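Local coordinates for Non-structural protein 5 (PDB 2WA2) that probably methylates the cap of viral RNA at the guanine N7 and ribose 2'-O positions, using bound S-adenosylmethionine as methyl donor, at residues A[145-159]-A[180-194]. The protein carries 4 engineered substitutions. Residues are numbered along the deposited sequence; the frame is centred on the assembly and turned at random.
Sequences EPFQADTVLCDIGES and WLEYNQGCGFCVKVL. With SAM (S-adenosylmethionine), chain C; SO4 (sulfate ion), chain D.
Strands 151-154 and 188-193 run parallel, their axes 4.5 Å apart at closest approach and 3° between their directions, and five backbone hydrogen bonds, from G188 N to D150 O through K192 N to C154 O, join them. They are neighbours in the Rossmann-like methyltransferase sheet, linked by helix 163-183 in a beta-alpha-beta crossover. At the start of the contact W180, on the last turn of that helix, packs against P146 and F147. P146 CA sits over the indole face, 3.6 Å from the six-membered ring centroid. The indole edge meets the F147 ring T-shaped, with planes at 76° and W180 CH2 over the face of the F147 ring. N184, just past the helix, ties down the 147-149 backbone. Its ND2 donates to F147 O at 3.0 Å; F147 O lies in the plane of the N184 amide. N184 OD1 accepts from A149 N, which stands above the plane of the side-chain carbonyl. V152 CG2 lies near W180 CB and C187 SG. At the other end D155 OD2 accepts from the SAM amino N at 2.8 Å. D155 OD1 receives Y230 OH and lies against K192 CD. The lysine chain is extended, and NZ forms a salt bridge with E228 and a hydrogen bond to G157 O at 2.8 Å.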
loop_
_atom_site.group_PDB
_atom_site.type_symbol
_atom_site.label_atom_id
_atom_site.label_comp_id
_atom_site.label_asym_id
_atom_site.label_seq_id
_atom_site.Cartn_x
_atom_site.Cartn_y
_atom_site.Cartn_z
ATOM N N GLU A 145 -17.595 -8.981 1.576
ATOM C CA GLU A 145 -18.084 -8.702 2.900
ATOM C C GLU A 145 -16.904 -8.724 3.893
ATOM O O GLU A 145 -16.158 -9.716 3.959
ATOM C CB GLU A 145 -19.129 -9.784 3.239
ATOM C CG GLU A 145 -19.595 -9.823 4.682
ATOM C CD GLU A 145 -20.695 -8.831 4.966
ATOM O OE1 GLU A 145 -21.278 -8.916 6.067
ATOM O OE2 GLU A 145 -20.974 -7.962 4.112
ATOM N N PRO A 146 -16.712 -7.628 4.662
ATOM C CA PRO A 146 -15.650 -7.689 5.674
ATOM C C PRO A 146 -15.990 -8.783 6.667
ATOM O O PRO A 146 -17.189 -9.075 6.873
ATOM C CB PRO A 146 -15.727 -6.311 6.363
ATOM C CG PRO A 146 -16.454 -5.461 5.414
ATOM C CD PRO A 146 -17.430 -6.346 4.711
ATOM N N PHE A 147 -14.957 -9.402 7.242
ATOM C CA PHE A 147 -15.146 -10.347 8.324
ATOM C C PHE A 147 -14.086 -10.125 9.373
ATOM O O PHE A 147 -13.255 -9.213 9.227
ATOM C CB PHE A 147 -15.097 -11.788 7.807
ATOM C CG PHE A 147 -13.837 -12.126 7.078
ATOM C CD1 PHE A 147 -12.647 -12.321 7.769
ATOM C CD2 PHE A 147 -13.839 -12.251 5.697
ATOM C CE1 PHE A 147 -11.496 -12.628 7.110
ATOM C CE2 PHE A 147 -12.673 -12.560 5.025
ATOM C CZ PHE A 147 -11.500 -12.746 5.730
ATOM N N GLN A 148 -14.109 -10.968 10.414
ATOM C CA GLN A 148 -13.188 -10.875 11.555
ATOM C C GLN A 148 -11.706 -10.940 11.182
ATOM O O GLN A 148 -11.230 -11.908 10.579
ATOM C CB GLN A 148 -13.525 -11.940 12.617
ATOM C CG GLN A 148 -13.113 -11.594 14.063
ATOM C CD GLN A 148 -11.600 -11.629 14.292
ATOM O OE1 GLN A 148 -10.922 -12.604 13.937
ATOM N NE2 GLN A 148 -11.063 -10.548 14.885
ATOM N N ALA A 149 -10.975 -9.901 11.566
ATOM C CA ALA A 149 -9.537 -9.846 11.336
ATOM C C ALA A 149 -8.917 -8.908 12.329
ATOM O O ALA A 149 -9.475 -7.847 12.607
ATOM C CB ALA A 149 -9.194 -9.363 9.887
ATOM N N ASP A 150 -7.740 -9.299 12.809
ATOM C CA ASP A 150 -6.955 -8.496 13.738
ATOM C C ASP A 150 -5.979 -7.556 13.040
ATOM O O ASP A 150 -5.520 -6.566 13.654
ATOM C CB ASP A 150 -6.211 -9.423 14.668
ATOM C CG ASP A 150 -7.155 -10.384 15.364
ATOM O OD1 ASP A 150 -7.884 -9.907 16.243
ATOM O OD2 ASP A 150 -7.202 -11.571 14.976
ATOM N N THR A 151 -5.667 -7.863 11.768
ATOM C CA THR A 151 -4.748 -7.066 10.959
ATOM C C THR A 151 -5.299 -7.011 9.531
ATOM O O THR A 151 -5.593 -8.045 8.938
ATOM C CB THR A 151 -3.351 -7.700 10.870
ATOM O OG1 THR A 151 -2.897 -8.119 12.166
ATOM C CG2 THR A 151 -2.373 -6.737 10.251
ATOM N N VAL A 152 -5.441 -5.802 8.996
ATOM C CA VAL A 152 -5.914 -5.643 7.612
ATOM C C VAL A 152 -4.785 -5.107 6.737
ATOM O O VAL A 152 -4.316 -3.986 6.941
ATOM C CB VAL A 152 -7.131 -4.732 7.560
ATOM C CG1 VAL A 152 -7.535 -4.438 6.097
ATOM C CG2 VAL A 152 -8.259 -5.324 8.387
ATOM N N LEU A 153 -4.351 -5.916 5.776
ATOM C CA LEU A 153 -3.294 -5.531 4.827
ATOM C C LEU A 153 -3.920 -5.322 3.474
ATOM O O LEU A 153 -4.782 -6.087 3.069
ATOM C CB LEU A 153 -2.215 -6.631 4.694
ATOM C CG LEU A 153 -1.475 -7.032 5.978
ATOM C CD1 LEU A 153 -0.390 -8.059 5.653
ATOM C CD2 LEU A 153 -0.878 -5.802 6.714
ATOM N N CYS A 154 -3.461 -4.309 2.736
ATOM C CA CYS A 154 -3.969 -4.149 1.374
ATOM C C CYS A 154 -2.924 -3.444 0.542
ATOM O O CYS A 154 -2.467 -2.365 0.916
ATOM C CB CYS A 154 -5.247 -3.329 1.381
ATOM S SG CYS A 154 -6.035 -3.107 -0.248
ATOM N N ASP A 155 -2.533 -4.065 -0.555
ATOM C CA ASP A 155 -1.468 -3.498 -1.379
ATOM C C ASP A 155 -1.975 -3.319 -2.817
ATOM O O ASP A 155 -1.256 -3.566 -3.781
ATOM C CB ASP A 155 -0.230 -4.397 -1.290
ATOM C CG ASP A 155 1.063 -3.724 -1.778
ATOM O OD1 ASP A 155 1.195 -2.487 -1.721
ATOM O OD2 ASP A 155 1.975 -4.455 -2.188
ATOM N N ILE A 156 -3.220 -2.870 -2.945
ATOM C CA ILE A 156 -3.812 -2.612 -4.260
ATOM C C ILE A 156 -3.462 -1.198 -4.761
ATOM O O ILE A 156 -3.516 -0.233 -4.002
ATOM C CB ILE A 156 -5.350 -2.793 -4.206
ATOM C CG1 ILE A 156 -5.701 -4.254 -3.897
ATOM C CG2 ILE A 156 -6.030 -2.352 -5.502
ATOM C CD1 ILE A 156 -7.164 -4.448 -3.732
ATOM N N GLY A 157 -3.114 -1.090 -6.043
ATOM C CA GLY A 157 -2.907 0.208 -6.674
ATOM C C GLY A 157 -1.864 -0.008 -7.740
ATOM O O GLY A 157 -0.691 -0.231 -7.437
ATOM N N GLU A 158 -2.304 -0.027 -8.994
ATOM C CA GLU A 158 -1.390 -0.144 -10.124
ATOM C C GLU A 158 -1.127 1.252 -10.703
ATOM O O GLU A 158 -2.051 1.952 -11.052
ATOM C CB GLU A 158 -2.013 -1.065 -11.192
ATOM C CG GLU A 158 -1.170 -1.271 -12.479
ATOM C CD GLU A 158 -1.820 -2.262 -13.481
ATOM O OE1 GLU A 158 -2.933 -2.795 -13.211
ATOM O OE2 GLU A 158 -1.219 -2.505 -14.552
ATOM N N SER A 159 0.139 1.631 -10.817
ATOM C CA SER A 159 0.507 2.896 -11.441
ATOM C C SER A 159 -0.161 3.076 -12.808
ATOM O O SER A 159 -0.314 2.117 -13.563
ATOM C CB SER A 159 2.011 3.031 -11.553
ATOM O OG SER A 159 2.536 3.085 -10.246
ATOM N N TRP A 180 -13.745 -2.382 6.408
ATOM C CA TRP A 180 -13.005 -3.353 7.207
ATOM C C TRP A 180 -12.626 -2.802 8.590
ATOM O O TRP A 180 -12.763 -3.501 9.598
ATOM C CB TRP A 180 -11.769 -3.831 6.460
ATOM C CG TRP A 180 -12.122 -4.799 5.327
ATOM C CD1 TRP A 180 -12.548 -4.495 4.055
ATOM C CD2 TRP A 180 -12.074 -6.224 5.405
ATOM N NE1 TRP A 180 -12.768 -5.668 3.333
ATOM C CE2 TRP A 180 -12.476 -6.739 4.137
ATOM C CE3 TRP A 180 -11.735 -7.120 6.425
ATOM C CZ2 TRP A 180 -12.526 -8.116 3.867
ATOM C CZ3 TRP A 180 -11.792 -8.490 6.157
ATOM C CH2 TRP A 180 -12.195 -8.968 4.886
ATOM N N LEU A 181 -12.147 -1.563 8.624
ATOM C CA LEU A 181 -11.736 -0.913 9.864
ATOM C C LEU A 181 -12.925 -0.638 10.794
ATOM O O LEU A 181 -12.795 -0.737 12.016
ATOM C CB LEU A 181 -10.995 0.404 9.550
ATOM C CG LEU A 181 -9.697 0.239 8.744
ATOM C CD1 LEU A 181 -8.829 1.507 8.690
ATOM C CD2 LEU A 181 -8.850 -0.959 9.158
ATOM N N GLU A 182 -14.055 -0.263 10.209
ATOM C CA GLU A 182 -15.319 -0.073 10.935
ATOM C C GLU A 182 -15.767 -1.391 11.556
ATOM O O GLU A 182 -16.125 -1.412 12.726
ATOM C CB GLU A 182 -16.401 0.461 9.988
ATOM C CG GLU A 182 -17.689 0.993 10.621
ATOM C CD GLU A 182 -18.485 1.863 9.635
ATOM O OE1 GLU A 182 -17.938 2.174 8.538
ATOM O OE2 GLU A 182 -19.649 2.243 9.940
ATOM N N TYR A 183 -15.693 -2.482 10.783
ATOM C CA TYR A 183 -16.093 -3.807 11.256
ATOM C C TYR A 183 -15.160 -4.347 12.351
ATOM O O TYR A 183 -15.618 -4.996 13.297
ATOM C CB TYR A 183 -16.178 -4.791 10.078
ATOM C CG TYR A 183 -16.786 -6.147 10.402
ATOM C CD1 TYR A 183 -18.149 -6.395 10.194
ATOM C CD2 TYR A 183 -15.996 -7.196 10.899
ATOM C CE1 TYR A 183 -18.715 -7.653 10.487
ATOM C CE2 TYR A 183 -16.555 -8.450 11.200
ATOM C CZ TYR A 183 -17.911 -8.664 10.993
ATOM O OH TYR A 183 -18.467 -9.896 11.300
ATOM N N ASN A 184 -13.864 -4.067 12.233
ATOM C CA ASN A 184 -12.873 -4.610 13.139
ATOM C C ASN A 184 -12.268 -3.525 14.016
ATOM O O ASN A 184 -11.107 -3.174 13.857
ATOM C CB ASN A 184 -11.772 -5.333 12.360
ATOM C CG ASN A 184 -12.271 -6.568 11.668
ATOM O OD1 ASN A 184 -12.664 -7.530 12.320
ATOM N ND2 ASN A 184 -12.251 -6.557 10.332
ATOM N N GLN A 185 -13.083 -2.997 14.930
ATOM C CA GLN A 185 -12.665 -1.974 15.893
ATOM C C GLN A 185 -11.283 -2.258 16.479
ATOM O O GLN A 185 -11.047 -3.320 17.063
ATOM C CB GLN A 185 -13.707 -1.856 17.012
ATOM C CG GLN A 185 -15.072 -1.363 16.522
ATOM C CD GLN A 185 -15.683 -0.350 17.469
ATOM O OE1 GLN A 185 -16.536 -0.687 18.306
ATOM N NE2 GLN A 185 -15.224 0.899 17.369
ATOM N N GLY A 186 -10.353 -1.336 16.256
ATOM C CA GLY A 186 -9.017 -1.437 16.833
ATOM C C GLY A 186 -7.999 -2.302 16.125
ATOM O O GLY A 186 -6.871 -2.471 16.615
ATOM N N CYS A 187 -8.366 -2.865 14.974
ATOM C CA CYS A 187 -7.438 -3.705 14.249
ATOM C C CYS A 187 -6.258 -2.879 13.760
ATOM O O CYS A 187 -6.371 -1.652 13.598
ATOM C CB CYS A 187 -8.125 -4.388 13.055
ATOM S SG CYS A 187 -8.646 -3.255 11.771
ATOM N N GLY A 188 -5.138 -3.563 13.555
ATOM C CA GLY A 188 -3.975 -3.011 12.874
ATOM C C GLY A 188 -4.225 -2.978 11.370
ATOM O O GLY A 188 -5.101 -3.701 10.845
ATOM N N PHE A 189 -3.482 -2.122 10.673
ATOM C CA PHE A 189 -3.691 -2.015 9.220
ATOM C C PHE A 189 -2.472 -1.445 8.493
ATOM O O PHE A 189 -1.635 -0.716 9.073
ATOM C CB PHE A 189 -4.992 -1.233 8.894
ATOM C CG PHE A 189 -5.065 0.135 9.536
ATOM C CD1 PHE A 189 -4.396 1.240 8.964
ATOM C CD2 PHE A 189 -5.781 0.324 10.720
ATOM C CE1 PHE A 189 -4.472 2.502 9.586
ATOM C CE2 PHE A 189 -5.854 1.592 11.327
ATOM C CZ PHE A 189 -5.182 2.666 10.755
ATOM N N CYS A 190 -2.341 -1.803 7.219
ATOM C CA CYS A 190 -1.277 -1.247 6.402
ATOM C C CYS A 190 -1.832 -1.316 5.001
ATOM O O CYS A 190 -2.026 -2.401 4.478
ATOM C CB CYS A 190 0.015 -2.059 6.541
ATOM S SG CYS A 190 1.317 -1.571 5.458
ATOM N N VAL A 191 -2.082 -0.137 4.432
ATOM C CA VAL A 191 -2.861 0.017 3.203
ATOM C C VAL A 191 -2.069 0.889 2.206
ATOM O O VAL A 191 -1.728 2.038 2.515
ATOM C CB VAL A 191 -4.233 0.676 3.485
ATOM C CG1 VAL A 191 -4.994 0.845 2.184
ATOM C CG2 VAL A 191 -5.072 -0.203 4.525
ATOM N N LYS A 192 -1.807 0.346 1.013
ATOM C CA LYS A 192 -1.240 1.162 -0.069
ATOM C C LYS A 192 -2.143 2.337 -0.476
ATOM O O LYS A 192 -3.356 2.170 -0.687
ATOM C CB LYS A 192 -0.919 0.299 -1.287
ATOM C CG LYS A 192 -0.102 1.046 -2.355
ATOM C CD LYS A 192 0.279 0.119 -3.533
ATOM C CE LYS A 192 0.764 0.959 -4.689
ATOM N NZ LYS A 192 1.444 0.105 -5.732
ATOM N N VAL A 193 -1.533 3.521 -0.598
ATOM C CA VAL A 193 -2.218 4.706 -1.106
ATOM C C VAL A 193 -1.454 5.124 -2.359
ATOM O O VAL A 193 -0.420 5.770 -2.284
ATOM C CB VAL A 193 -2.277 5.859 -0.061
ATOM C CG1 VAL A 193 -3.114 7.038 -0.582
ATOM C CG2 VAL A 193 -2.867 5.354 1.284
ATOM N N LEU A 194 -1.955 4.704 -3.520
ATOM C CA LEU A 194 -1.199 4.866 -4.771
ATOM C C LEU A 194 -0.961 6.333 -5.098
ATOM O O LEU A 194 0.136 6.714 -5.468
ATOM C CB LEU A 194 -2.006 4.242 -5.923
ATOM C CG LEU A 194 -1.414 4.463 -7.321
ATOM C CD1 LEU A 194 -0.056 3.781 -7.410
ATOM C CD2 LEU A 194 -2.438 3.915 -8.350
HETATM N N SAM C . 1.556 -7.224 -1.822
HETATM C CA SAM C . 1.775 -7.897 -3.145
HETATM C C SAM C . 2.963 -8.862 -3.061
HETATM O O SAM C . 3.729 -8.789 -2.093
HETATM O OXT SAM C . 3.208 -9.713 -3.935
HETATM C CB SAM C . 2.031 -6.857 -4.235
HETATM C CG SAM C . 0.800 -6.039 -4.604
HETATM S SD SAM C . -0.135 -6.973 -5.826
HETATM C CE SAM C . 0.712 -6.389 -7.329
HETATM C "C5'" SAM C . -1.645 -6.000 -6.005
HETATM C "C4'" SAM C . -2.708 -6.967 -6.526
HETATM O "O4'" SAM C . -4.011 -6.515 -6.264
HETATM C "C3'" SAM C . -2.623 -7.137 -8.041
HETATM O "O3'" SAM C . -2.097 -8.418 -8.286
HETATM C "C2'" SAM C . -4.052 -7.043 -8.543
HETATM O "O2'" SAM C . -4.341 -8.139 -9.375
HETATM C "C1'" SAM C . -4.850 -7.105 -7.237
HETATM N N9 SAM C . -6.132 -6.414 -7.317
HETATM C C8 SAM C . -6.375 -5.192 -7.899
HETATM N N7 SAM C . -7.670 -4.893 -7.750
HETATM C C5 SAM C . -8.248 -5.931 -7.085
HETATM C C6 SAM C . -9.560 -6.161 -6.666
HETATM N N6 SAM C . -10.534 -5.306 -6.914
HETATM N N1 SAM C . -9.835 -7.322 -5.968
HETATM C C2 SAM C . -8.855 -8.242 -5.707
HETATM N N3 SAM C . -7.552 -8.036 -6.114
HETATM C C4 SAM C . -7.285 -6.885 -6.804
HETATM S S SO4 D . -5.660 -1.260 -9.572
HETATM O O1 SO4 D . -4.817 -0.069 -9.451
HETATM O O2 SO4 D . -6.825 -1.083 -8.692
HETATM O O3 SO4 D . -6.082 -1.413 -10.971
HETATM O O4 SO4 D . -4.920 -2.464 -9.173
HETATM O O HOH W 1 2.794 -2.176 -4.278
HETATM O O HOH W 2 -4.096 2.651 -3.441
HETATM O O HOH W 3 -4.164 -0.719 -1.360
HETATM O O HOH W 4 2.889 2.118 -7.344
#